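Local coordinates for protein (hdlp (histone deacetylase-like protein)) (Aquifex aeolicus, PDB 1C3P) that is a zinc-binding bacterial homologue of the histone deacetylases, probably a deacetylase, that may take part in acetoin degradation, at residues Y153-G158 with D183-L188. Sequence-based numbering, arbitrary orientation.
Sequences YLRKKG and DQVFVL
Arg-155 NH2 donates to Gln-184 OE1 over 3.0 Å, and the N-H...O angle of 171° makes the bond nearly straight. The acceptor lies almost exactly in the guanidinium plane, and the donor meets a lone pair of OE1 in the carbonyl plane; the guanidinium and amide planes are 73° apart, and the side chains cross at about a right angle. A bend at chi3 (82°) in the otherwise extended arginine chain swings the guanidinium round to reach the amide. Over one face of the guanidinium, offset toward its rim, lies Val-185 CG2, whose closest approach is to Arg-155 CD at 4.1 Å. The pairing joins the C-terminal turn of helix 146-156 to the start of strand 185-192 in the parallel β-sheet of the α/β, arginase-like histone deacetylase fold; strand 162-166, which follows the helix in sequence, lies beside 185-192, and its Ile-162 also touches the arginine. On the helix side, Glu-152 forms a salt bridge with NH1, so both terminal nitrogens have partners, which probably limits rotation of the group. With an alanine here, Gln-184 OE1 would probably lose this donor, Val-185 CG2 its contact with the arginine chain, and Glu-152 its salt-bridge partner. Gly-158, the first residue to leave helical backbone angles, has positive phi and closes a Schellman motif, with Gly-158 N bonded to Arg-155 O at 2.9 Å.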
loop_
_atom_site.group_PDB
_atom_site.type_symbol
_atom_site.label_atom_id
_atom_site.label_comp_id
_atom_site.label_asym_id
_atom_site.label_seq_id
_atom_site.Cartn_x
_atom_site.Cartn_y
_atom_site.Cartn_z
ATOM N N TYR A 153 5.684 6.533 -15.157
ATOM C CA TYR A 153 4.878 7.609 -15.728
ATOM C C TYR A 153 5.627 8.922 -15.453
ATOM O O TYR A 153 5.764 9.780 -16.331
ATOM C CB TYR A 153 3.490 7.626 -15.059
ATOM C CG TYR A 153 2.623 8.798 -15.458
ATOM C CD1 TYR A 153 1.822 8.761 -16.606
ATOM C CD2 TYR A 153 2.621 9.956 -14.688
ATOM C CE1 TYR A 153 1.033 9.875 -16.962
ATOM C CE2 TYR A 153 1.853 11.051 -15.027
ATOM C CZ TYR A 153 1.062 11.016 -16.149
ATOM O OH TYR A 153 0.296 12.129 -16.417
ATOM N N LEU A 154 6.128 9.070 -14.230
ATOM C CA LEU A 154 6.861 10.278 -13.850
ATOM C C LEU A 154 8.196 10.383 -14.610
ATOM O O LEU A 154 8.596 11.474 -15.039
ATOM C CB LEU A 154 7.097 10.287 -12.333
ATOM C CG LEU A 154 5.857 10.589 -11.472
ATOM C CD1 LEU A 154 6.113 10.220 -10.005
ATOM C CD2 LEU A 154 5.500 12.091 -11.620
ATOM N N ARG A 155 8.895 9.263 -14.779
ATOM C CA ARG A 155 10.157 9.308 -15.523
ATOM C C ARG A 155 9.896 9.813 -16.939
ATOM O O ARG A 155 10.665 10.623 -17.467
ATOM C CB ARG A 155 10.831 7.926 -15.558
ATOM C CG ARG A 155 11.187 7.400 -14.151
ATOM C CD ARG A 155 11.785 5.999 -14.163
ATOM N NE ARG A 155 13.209 6.006 -14.462
ATOM C CZ ARG A 155 13.942 4.912 -14.628
ATOM N NH1 ARG A 155 13.377 3.711 -14.531
ATOM N NH2 ARG A 155 15.248 5.022 -14.847
ATOM N N LYS A 156 8.808 9.360 -17.555
ATOM C CA LYS A 156 8.508 9.810 -18.911
ATOM C C LYS A 156 8.220 11.312 -18.945
ATOM O O LYS A 156 8.462 11.973 -19.960
ATOM C CB LYS A 156 7.338 9.019 -19.511
ATOM C CG LYS A 156 7.070 9.377 -20.979
ATOM C CD LYS A 156 6.119 8.411 -21.649
ATOM C CE LYS A 156 6.728 7.012 -21.744
ATOM N NZ LYS A 156 7.982 6.983 -22.570
ATOM N N LYS A 157 7.707 11.842 -17.837
ATOM C CA LYS A 157 7.415 13.273 -17.716
ATOM C C LYS A 157 8.695 14.087 -17.491
ATOM O O LYS A 157 8.661 15.317 -17.500
ATOM C CB LYS A 157 6.441 13.552 -16.560
ATOM C CG LYS A 157 4.991 13.124 -16.796
ATOM C CD LYS A 157 4.379 13.839 -17.988
ATOM C CE LYS A 157 2.934 13.397 -18.220
ATOM N NZ LYS A 157 2.365 13.960 -19.483
ATOM N N GLY A 158 9.816 13.405 -17.283
ATOM C CA GLY A 158 11.077 14.103 -17.084
ATOM C C GLY A 158 11.634 14.135 -15.671
ATOM O O GLY A 158 12.677 14.746 -15.419
ATOM N N ASP A 183 19.694 4.863 -10.449
ATOM C CA ASP A 183 19.911 5.835 -9.392
ATOM C C ASP A 183 18.903 6.971 -9.540
ATOM O O ASP A 183 18.961 7.964 -8.823
ATOM C CB ASP A 183 21.352 6.369 -9.456
ATOM C CG ASP A 183 21.629 7.157 -10.724
ATOM O OD1 ASP A 183 21.194 6.718 -11.807
ATOM O OD2 ASP A 183 22.302 8.210 -10.642
ATOM N N GLN A 184 17.968 6.823 -10.478
ATOM C CA GLN A 184 16.955 7.848 -10.676
ATOM C C GLN A 184 15.771 7.618 -9.744
ATOM O O GLN A 184 14.958 8.509 -9.502
ATOM C CB GLN A 184 16.475 7.872 -12.117
ATOM C CG GLN A 184 17.572 8.199 -13.112
ATOM C CD GLN A 184 17.030 8.574 -14.469
ATOM O OE1 GLN A 184 16.234 7.850 -15.057
ATOM N NE2 GLN A 184 17.466 9.715 -14.979
ATOM N N VAL A 185 15.672 6.401 -9.237
ATOM C CA VAL A 185 14.601 6.080 -8.314
ATOM C C VAL A 185 15.248 5.530 -7.058
ATOM O O VAL A 185 16.225 4.786 -7.136
ATOM C CB VAL A 185 13.645 5.024 -8.917
ATOM C CG1 VAL A 185 12.466 4.767 -7.955
ATOM C CG2 VAL A 185 13.138 5.509 -10.277
ATOM N N PHE A 186 14.717 5.925 -5.905
ATOM C CA PHE A 186 15.218 5.451 -4.625
ATOM C C PHE A 186 14.018 4.821 -3.947
ATOM O O PHE A 186 12.968 5.439 -3.863
ATOM C CB PHE A 186 15.745 6.616 -3.762
ATOM C CG PHE A 186 16.441 6.158 -2.512
ATOM C CD1 PHE A 186 17.810 6.339 -2.358
ATOM C CD2 PHE A 186 15.742 5.487 -1.511
ATOM C CE1 PHE A 186 18.471 5.858 -1.229
ATOM C CE2 PHE A 186 16.393 5.006 -0.382
ATOM C CZ PHE A 186 17.770 5.194 -0.245
ATOM N N VAL A 187 14.169 3.583 -3.484
ATOM C CA VAL A 187 13.074 2.891 -2.828
ATOM C C VAL A 187 13.431 2.613 -1.382
ATOM O O VAL A 187 14.498 2.084 -1.095
ATOM C CB VAL A 187 12.756 1.521 -3.530
ATOM C CG1 VAL A 187 11.666 0.760 -2.764
ATOM C CG2 VAL A 187 12.328 1.756 -4.969
ATOM N N LEU A 188 12.541 3.001 -0.479
ATOM C CA LEU A 188 12.709 2.746 0.943
ATOM C C LEU A 188 11.533 1.923 1.409
ATOM O O LEU A 188 10.374 2.288 1.187
ATOM C CB LEU A 188 12.729 4.042 1.758
ATOM C CG LEU A 188 12.505 3.919 3.282
ATOM C CD1 LEU A 188 13.615 3.112 3.953
ATOM C CD2 LEU A 188 12.437 5.310 3.893
#